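Local coordinates for diphosphomevalonate decarboxylase, putative (Trypanosoma brucei, PDB 2HKE), which probably catalyses the ATP-dependent decarboxylation of (R)-5-diphosphomevalonate to isopentenyl diphosphate, a precursor of isoprenoids and sterols, at residues T60-L65 with K97-S102; E247-Q252 with L288-D293. The protein carries 1 engineered substitution. One frame throughout, in Å; residues are numbered along the deposited sequence.

Interaction 1 of 2, residues T60-L65 with K97-S102; sequences TDTLRL and KVNIVS
T62 to L65 pair with N99 to S102 as neighbouring parallel strands. Four backbone hydrogen bonds join them: T62 N to V98 O, I100 N to T62 O, R64 N to I100 O and S102 N to R64 O. T62 and R64 thus each use both N and O, as alternate residues do in a parallel pair. D61 continues the ladder with its side chain. Its OD1 accepts a hydrogen bond from V98 N at 2.8 Å, on the anti side of the carboxylate, and also forms a salt bridge with R86.

On the face of T62 and N99 these two side chains lie side by side. N99 ND2 gives T62 OG1 a bond of 2.7 Å, with the hydroxyl close to the amide plane. A chi1 of 69° turns OG1 toward N99. A water also bonds OG1 and donates to I100 O.

The face of L63, I100 and L65 is mainly apolar; S102, also on it, bonds T50 through OG. L63 CD1 meets I100 CG2 at 3.6 Å, and L65 CD2 lies 3.9 Å from S102 CB.

Helices 76-86 and 114-130 pack on this face. In the N-terminal domain's sheet, strand 62-65 lies between strands 68-70 and 97-104, and strand 48-55 flanks 97-104.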
ATOM      1  N   THR A  60     -24.483  -4.252  21.097  1.00 46.57           N
ATOM      2  CA  THR A  60     -23.788  -4.727  19.896  1.00 44.40           C
ATOM      3  C   THR A  60     -22.463  -3.989  19.716  1.00 41.24           C
ATOM      4  O   THR A  60     -22.187  -2.999  20.387  1.00 39.69           O
ATOM      5  CB  THR A  60     -24.671  -4.618  18.595  1.00 45.32           C
ATOM      6  OG1 THR A  60     -24.933  -3.246  18.278  1.00 47.85           O
ATOM      7  CG2 THR A  60     -26.002  -5.356  18.760  1.00 46.57           C
ATOM      8  N   ASP A  61     -21.622  -4.513  18.834  1.00 38.35           N
ATOM      9  CA  ASP A  61     -20.407  -3.801  18.460  1.00 36.34           C
ATOM     10  C   ASP A  61     -20.799  -2.615  17.601  1.00 34.05           C
ATOM     11  O   ASP A  61     -21.837  -2.664  16.915  1.00 33.23           O
ATOM     12  CB  ASP A  61     -19.492  -4.709  17.674  1.00 35.99           C
ATOM     13  CG  ASP A  61     -19.056  -5.912  18.471  1.00 35.49           C
ATOM     14  OD1 ASP A  61     -18.705  -5.763  19.673  1.00 34.31           O
ATOM     15  OD2 ASP A  61     -19.094  -6.995  17.883  1.00 34.91           O
ATOM     16  N   THR A  62     -19.987  -1.562  17.647  1.00 31.53           N
ATOM     17  CA  THR A  62     -20.188  -0.420  16.777  1.00 31.62           C
ATOM     18  C   THR A  62     -18.933  -0.058  16.012  1.00 29.66           C
ATOM     19  O   THR A  62     -17.789  -0.288  16.450  1.00 28.78           O
ATOM     20  CB  THR A  62     -20.644   0.831  17.545  1.00 31.06           C
ATOM     21  OG1 THR A  62     -19.564   1.303  18.356  1.00 31.06           O
ATOM     22  CG2 THR A  62     -21.871   0.538  18.437  1.00 31.52           C
ATOM     23  N   LEU A  63     -19.152   0.546  14.859  1.00 28.71           N
ATOM     24  CA  LEU A  63     -18.064   0.956  14.009  1.00 27.95           C
ATOM     25  C   LEU A  63     -18.391   2.339  13.489  1.00 27.82           C
ATOM     26  O   LEU A  63     -19.466   2.530  12.960  1.00 27.98           O
ATOM     27  CB  LEU A  63     -17.959  -0.013  12.851  1.00 27.50           C
ATOM     28  CG  LEU A  63     -16.966   0.334  11.758  1.00 28.81           C
ATOM     29  CD1 LEU A  63     -15.561   0.403  12.325  1.00 27.42           C
ATOM     30  CD2 LEU A  63     -17.087  -0.748  10.631  1.00 28.56           C
ATOM     31  N   ARG A  64     -17.464   3.272  13.635  1.00 28.12           N
ATOM     32  CA  ARG A  64     -17.599   4.619  13.105  1.00 29.00           C
ATOM     33  C   ARG A  64     -16.435   4.826  12.162  1.00 29.18           C
ATOM     34  O   ARG A  64     -15.250   4.653  12.543  1.00 28.78           O
ATOM     35  CB  ARG A  64     -17.565   5.627  14.234  1.00 28.95           C
ATOM     36  CG  ARG A  64     -18.079   7.037  13.856  1.00 29.37           C
ATOM     37  CD  ARG A  64     -18.119   7.979  15.108  1.00 29.82           C
ATOM     38  NE  ARG A  64     -19.223   7.707  16.008  0.50 29.42           N
ATOM     39  CZ  ARG A  64     -20.475   8.146  15.839  0.50 30.85           C
ATOM     40  NH1 ARG A  64     -20.813   8.883  14.781  0.50 31.25           N
ATOM     41  NH2 ARG A  64     -21.396   7.841  16.737  0.50 30.30           N
ATOM     42  N   LEU A  65     -16.764   5.123  10.912  1.00 29.91           N
ATOM     43  CA  LEU A  65     -15.774   5.380   9.876  1.00 31.35           C
ATOM     44  C   LEU A  65     -15.932   6.817   9.409  1.00 32.73           C
ATOM     45  O   LEU A  65     -16.995   7.184   8.896  1.00 33.44           O
ATOM     46  CB  LEU A  65     -15.979   4.472   8.671  1.00 31.69           C
ATOM     47  CG  LEU A  65     -16.072   2.970   8.884  1.00 32.64           C
ATOM     48  CD1 LEU A  65     -16.336   2.294   7.546  1.00 35.50           C
ATOM     49  CD2 LEU A  65     -14.787   2.448   9.515  1.00 33.17           C
ATOM     50  N   LYS A  97     -18.478  -6.402  23.993  1.00 38.30           N
ATOM     51  CA  LYS A  97     -18.658  -5.723  22.726  1.00 37.07           C
ATOM     52  C   LYS A  97     -17.624  -4.607  22.657  1.00 34.17           C
ATOM     53  O   LYS A  97     -17.037  -4.203  23.667  1.00 34.24           O
ATOM     54  CB  LYS A  97     -20.053  -5.103  22.603  1.00 37.63           C
ATOM     55  CG  LYS A  97     -21.199  -6.053  22.858  1.00 39.20           C
ATOM     56  CD  LYS A  97     -21.274  -7.157  21.824  1.00 40.62           C
ATOM     57  CE  LYS A  97     -22.181  -8.268  22.298  1.00 42.28           C
ATOM     58  NZ  LYS A  97     -21.741  -8.791  23.621  1.00 44.81           N
ATOM     59  N   VAL A  98     -17.435  -4.089  21.461  1.00 31.30           N
ATOM     60  CA  VAL A  98     -16.432  -3.093  21.236  1.00 29.05           C
ATOM     61  C   VAL A  98     -17.001  -1.928  20.426  1.00 27.87           C
ATOM     62  O   VAL A  98     -17.827  -2.128  19.535  1.00 27.18           O
ATOM     63  CB  VAL A  98     -15.215  -3.750  20.544  1.00 29.33           C
ATOM     64  CG1 VAL A  98     -15.615  -4.392  19.188  1.00 29.06           C
ATOM     65  CG2 VAL A  98     -14.077  -2.780  20.403  1.00 26.80           C
ATOM     66  N   ASN A  99     -16.596  -0.717  20.783  1.00 28.12           N
ATOM     67  CA  ASN A  99     -16.800   0.473  19.938  1.00 27.76           C
ATOM     68  C   ASN A  99     -15.507   0.718  19.184  1.00 26.50           C
ATOM     69  O   ASN A  99     -14.478   0.903  19.804  1.00 26.87           O
ATOM     70  CB  ASN A  99     -17.061   1.781  20.710  1.00 29.17           C
ATOM     71  CG  ASN A  99     -18.298   1.739  21.589  1.00 32.65           C
ATOM     72  OD1 ASN A  99     -18.205   2.042  22.786  1.00 39.54           O
ATOM     73  ND2 ASN A  99     -19.452   1.438  21.012  1.00 36.24           N
ATOM     74  N   ILE A 100     -15.576   0.722  17.866  1.00 25.88           N
ATOM     75  CA  ILE A 100     -14.438   1.002  16.993  1.00 25.30           C
ATOM     76  C   ILE A 100     -14.693   2.312  16.274  1.00 25.25           C
ATOM     77  O   ILE A 100     -15.777   2.497  15.694  1.00 25.21           O
ATOM     78  CB  ILE A 100     -14.328  -0.080  15.891  1.00 25.12           C
ATOM     79  CG1 ILE A 100     -14.276  -1.490  16.491  1.00 23.73           C
ATOM     80  CG2 ILE A 100     -13.120   0.167  14.994  1.00 24.47           C
ATOM     81  CD1 ILE A 100     -14.480  -2.555  15.461  1.00 23.59           C
ATOM     82  N   VAL A 101     -13.692   3.181  16.287  1.00 24.55           N
ATOM     83  CA  VAL A 101     -13.785   4.493  15.656  1.00 26.15           C
ATOM     84  C   VAL A 101     -12.540   4.648  14.817  1.00 26.14           C
ATOM     85  O   VAL A 101     -11.426   4.553  15.338  1.00 25.10           O
ATOM     86  CB  VAL A 101     -13.869   5.612  16.728  1.00 25.79           C
ATOM     87  CG1 VAL A 101     -13.820   6.994  16.079  1.00 26.71           C
ATOM     88  CG2 VAL A 101     -15.110   5.427  17.612  1.00 26.67           C
ATOM     89  N   SER A 102     -12.727   4.815  13.508  1.00 26.58           N
ATOM     90  CA  SER A 102     -11.618   4.803  12.592  1.00 27.74           C
ATOM     91  C   SER A 102     -11.645   6.056  11.728  1.00 28.47           C
ATOM     92  O   SER A 102     -12.718   6.489  11.305  1.00 27.90           O
ATOM     93  CB  SER A 102     -11.708   3.576  11.708  1.00 28.40           C
ATOM     94  OG  SER A 102     -11.576   2.442  12.518  1.00 30.05           O
TER
HETATM   95  O   HOH W   1     -18.106   3.244  17.076  1.00 32.53           O

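Interaction 2 of 2, residues E247-Q252 with L288-D293; sequences ESDDLQ and LAYTFD
D249 and Y290 meet at about a right angle, with the carboxylate and ring planes 36° apart. Y290 OH donates to D249 OD1 at 2.8 Å. It comes from the syn side, 19° out of the carboxylate plane. A chi1 of 60° tucks the Y290 ring over its own backbone, from where OH reaches across to D249. OD1 lies at the ring edge, near its plane.

S248 sits between the two aromatic residues. Its OG is anti to the backbone N and points to F292. It accepts a hydrogen bond from F292 N at 3.1 Å. The same oxygen lies at the edges of both rings, 3.8 Å from Y290 CD1 and 3.5 Å from F292 CD1. S248 CB rests against T291 OG1 at 3.6 Å; that hydroxyl is hydrogen-bonded to K18.

Q252 crosses F292 at a slant. Its NE2 approaches F292 CG to 3.5 Å, and the amide and ring planes are moderately inclined to each other. I273 of helix 267-283 touches both side chains.

A water donates to S248 O and F292 O, linking the helix to F292. F292 O also accepts from K18. The contact thus joins helix 237-256 to an outer strand of the C-terminal sheet through two direct hydrogen bonds, a shared water and side-chain packing. S248 satisfies a backbone N-H, and the D249 bond restrains the Y290 hydroxyl within a buried contact.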
ATOM      1  N   GLU A 247       6.848  -5.703 -12.923  1.00 17.93           N
ATOM      2  CA  GLU A 247       5.652  -6.106 -12.199  1.00 17.94           C
ATOM      3  C   GLU A 247       4.502  -5.164 -12.468  1.00 17.76           C
ATOM      4  O   GLU A 247       3.353  -5.576 -12.696  1.00 18.63           O
ATOM      5  CB  GLU A 247       5.969  -6.142 -10.706  1.00 17.09           C
ATOM      6  CG  GLU A 247       6.594  -7.442 -10.241  1.00 18.01           C
ATOM      7  CD  GLU A 247       5.589  -8.576 -10.227  1.00 21.65           C
ATOM      8  OE1 GLU A 247       4.622  -8.516  -9.423  1.00 23.53           O
ATOM      9  OE2 GLU A 247       5.721  -9.507 -11.072  1.00 23.03           O
ATOM     10  N   SER A 248       4.787  -3.871 -12.459  1.00 18.00           N
ATOM     11  CA  SER A 248       3.775  -2.873 -12.762  1.00 18.05           C
ATOM     12  C   SER A 248       3.248  -3.036 -14.157  1.00 18.25           C
ATOM     13  O   SER A 248       2.040  -3.013 -14.389  1.00 19.51           O
ATOM     14  CB  SER A 248       4.401  -1.494 -12.620  1.00 18.60           C
ATOM     15  OG  SER A 248       3.438  -0.474 -12.858  1.00 20.15           O
ATOM     16  N   ASP A 249       4.161  -3.202 -15.115  1.00 18.64           N
ATOM     17  CA  ASP A 249       3.735  -3.430 -16.508  1.00 20.13           C
ATOM     18  C   ASP A 249       2.841  -4.660 -16.604  1.00 20.88           C
ATOM     19  O   ASP A 249       1.782  -4.620 -17.309  1.00 22.26           O
ATOM     20  CB  ASP A 249       4.956  -3.625 -17.427  1.00 19.96           C
ATOM     21  CG  ASP A 249       5.784  -2.382 -17.609  1.00 23.50           C
ATOM     22  OD1 ASP A 249       5.362  -1.246 -17.282  1.00 22.81           O
ATOM     23  OD2 ASP A 249       6.911  -2.543 -18.161  1.00 26.74           O
ATOM     24  N   ASP A 250       3.228  -5.726 -15.920  1.00 20.39           N
ATOM     25  CA  ASP A 250       2.485  -6.993 -15.999  1.00 21.40           C
ATOM     26  C   ASP A 250       1.069  -6.880 -15.432  1.00 21.19           C
ATOM     27  O   ASP A 250       0.106  -7.418 -16.029  1.00 21.27           O
ATOM     28  CB  ASP A 250       3.239  -8.150 -15.345  1.00 22.22           C
ATOM     29  CG  ASP A 250       4.410  -8.693 -16.176  1.00 25.49           C
ATOM     30  OD1 ASP A 250       4.634  -8.287 -17.346  1.00 28.52           O
ATOM     31  OD2 ASP A 250       5.130  -9.603 -15.639  1.00 26.49           O
ATOM     32  N   LEU A 251       0.893  -6.179 -14.314  1.00 19.88           N
ATOM     33  CA  LEU A 251      -0.442  -6.002 -13.764  1.00 20.01           C
ATOM     34  C   LEU A 251      -1.318  -5.195 -14.713  1.00 20.08           C
ATOM     35  O   LEU A 251      -2.499  -5.523 -14.927  1.00 19.89           O
ATOM     36  CB  LEU A 251      -0.348  -5.301 -12.419  1.00 19.76           C
ATOM     37  CG  LEU A 251      -1.662  -4.974 -11.724  1.00 20.45           C
ATOM     38  CD1 LEU A 251      -2.529  -6.248 -11.575  1.00 21.90           C
ATOM     39  CD2 LEU A 251      -1.407  -4.352 -10.329  1.00 21.08           C
ATOM     40  N   GLN A 252      -0.737  -4.181 -15.359  1.00 19.49           N
ATOM     41  CA  GLN A 252      -1.531  -3.422 -16.330  1.00 21.45           C
ATOM     42  C   GLN A 252      -1.900  -4.339 -17.532  1.00 21.53           C
ATOM     43  O   GLN A 252      -3.027  -4.242 -18.043  1.00 22.46           O
ATOM     44  CB  GLN A 252      -0.827  -2.128 -16.779  1.00 21.53           C
ATOM     45  CG  GLN A 252      -0.872  -1.053 -15.675  1.00 22.04           C
ATOM     46  CD  GLN A 252      -0.017   0.131 -15.946  1.00 22.55           C
ATOM     47  OE1 GLN A 252       0.941   0.071 -16.758  1.00 22.40           O
ATOM     48  NE2 GLN A 252      -0.313   1.226 -15.243  1.00 22.92           N
ATOM     49  N   LEU A 288      15.415   5.650 -11.666  1.00 19.32           N
ATOM     50  CA  LEU A 288      14.051   5.994 -11.211  1.00 18.34           C
ATOM     51  C   LEU A 288      13.160   4.838 -11.626  1.00 19.09           C
ATOM     52  O   LEU A 288      13.287   4.353 -12.737  1.00 16.97           O
ATOM     53  CB  LEU A 288      13.577   7.330 -11.832  1.00 19.45           C
ATOM     54  CG  LEU A 288      12.223   7.895 -11.428  1.00 19.28           C
ATOM     55  CD1 LEU A 288      12.145   8.159  -9.857  1.00 16.69           C
ATOM     56  CD2 LEU A 288      11.894   9.187 -12.209  1.00 17.27           C
ATOM     57  N   ALA A 289      12.297   4.370 -10.717  1.00 18.66           N
ATOM     58  CA  ALA A 289      11.344   3.319 -11.009  1.00 19.05           C
ATOM     59  C   ALA A 289       9.950   3.789 -10.735  1.00 18.46           C
ATOM     60  O   ALA A 289       9.723   4.591  -9.812  1.00 18.23           O
ATOM     61  CB  ALA A 289      11.612   2.053 -10.137  1.00 17.01           C
ATOM     62  N   TYR A 290       9.003   3.319 -11.558  1.00 18.39           N
ATOM     63  CA  TYR A 290       7.556   3.544 -11.350  1.00 18.73           C
ATOM     64  C   TYR A 290       6.903   2.230 -10.893  1.00 19.80           C
ATOM     65  O   TYR A 290       7.383   1.134 -11.201  1.00 19.52           O
ATOM     66  CB  TYR A 290       6.870   4.062 -12.617  1.00 18.54           C
ATOM     67  CG  TYR A 290       6.975   3.138 -13.793  1.00 19.10           C
ATOM     68  CD1 TYR A 290       6.171   1.976 -13.875  1.00 16.19           C
ATOM     69  CD2 TYR A 290       7.920   3.378 -14.810  1.00 17.69           C
ATOM     70  CE1 TYR A 290       6.339   1.086 -14.965  1.00 17.32           C
ATOM     71  CE2 TYR A 290       8.058   2.521 -15.889  1.00 20.27           C
ATOM     72  CZ  TYR A 290       7.251   1.390 -15.970  1.00 19.02           C
ATOM     73  OH  TYR A 290       7.446   0.548 -17.056  1.00 20.38           O
ATOM     74  N   THR A 291       5.784   2.369 -10.184  1.00 18.54           N
ATOM     75  CA  THR A 291       4.838   1.295 -10.046  1.00 19.64           C
ATOM     76  C   THR A 291       3.445   1.878  -9.891  1.00 19.58           C
ATOM     77  O   THR A 291       3.287   2.914  -9.273  1.00 19.35           O
ATOM     78  CB  THR A 291       5.198   0.307  -8.940  1.00 20.18           C
ATOM     79  OG1 THR A 291       4.382  -0.850  -9.088  1.00 22.13           O
ATOM     80  CG2 THR A 291       4.964   0.879  -7.544  1.00 20.88           C
ATOM     81  N   PHE A 292       2.469   1.220 -10.508  1.00 20.87           N
ATOM     82  CA  PHE A 292       1.065   1.499 -10.348  1.00 21.47           C
ATOM     83  C   PHE A 292       0.413   0.315  -9.660  1.00 23.38           C
ATOM     84  O   PHE A 292       0.777  -0.823  -9.934  1.00 23.37           O
ATOM     85  CB  PHE A 292       0.389   1.725 -11.733  1.00 21.29           C
ATOM     86  CG  PHE A 292       0.948   2.917 -12.473  1.00 19.76           C
ATOM     87  CD1 PHE A 292       2.152   2.811 -13.125  1.00 20.86           C
ATOM     88  CD2 PHE A 292       0.296   4.153 -12.467  1.00 18.08           C
ATOM     89  CE1 PHE A 292       2.704   3.870 -13.798  1.00 18.67           C
ATOM     90  CE2 PHE A 292       0.850   5.221 -13.110  1.00 19.19           C
ATOM     91  CZ  PHE A 292       2.056   5.098 -13.763  1.00 21.29           C
ATOM     92  N   ASP A 293      -0.567   0.590  -8.805  1.00 25.98           N
ATOM     93  CA  ASP A 293      -1.278  -0.463  -8.048  1.00 27.30           C
ATOM     94  C   ASP A 293      -2.816  -0.371  -8.210  1.00 28.70           C
ATOM     95  O   ASP A 293      -3.544  -0.016  -7.299  1.00 30.58           O
ATOM     96  CB  ASP A 293      -0.872  -0.354  -6.569  1.00 28.10           C
ATOM     97  CG  ASP A 293      -0.751  -1.731  -5.849  1.00 30.29           C
ATOM     98  OD1 ASP A 293      -0.139  -2.684  -6.383  1.00 35.40           O
ATOM     99  OD2 ASP A 293      -1.333  -1.867  -4.737  1.00 37.99           O
TER
HETATM  100  O   HOH W   2       0.438  -1.864 -12.481  1.00 21.50           O

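Overall arrangement
Interaction 1 lies in the N-terminal domain and interaction 2 in the C-terminal one. Their centres are 36 Å apart, on opposite sides of the chain's centre, and they share no element. Interaction 1 is partly buried and lies farther out, its centre about 24 Å from the chain's centre. Interaction 2 is buried, its centre about 13 Å from it. The first extends a sheet by regular backbone pairing, with polar T62 and N99 on one face and mostly apolar side chains on the other. The second packs a helix beside a strand, so single side-chain bonds, ring edges and a water replace the ladder. K18, from the N-terminal domain, bonds the 288-293 segment and so ties interaction 2 to the other domain.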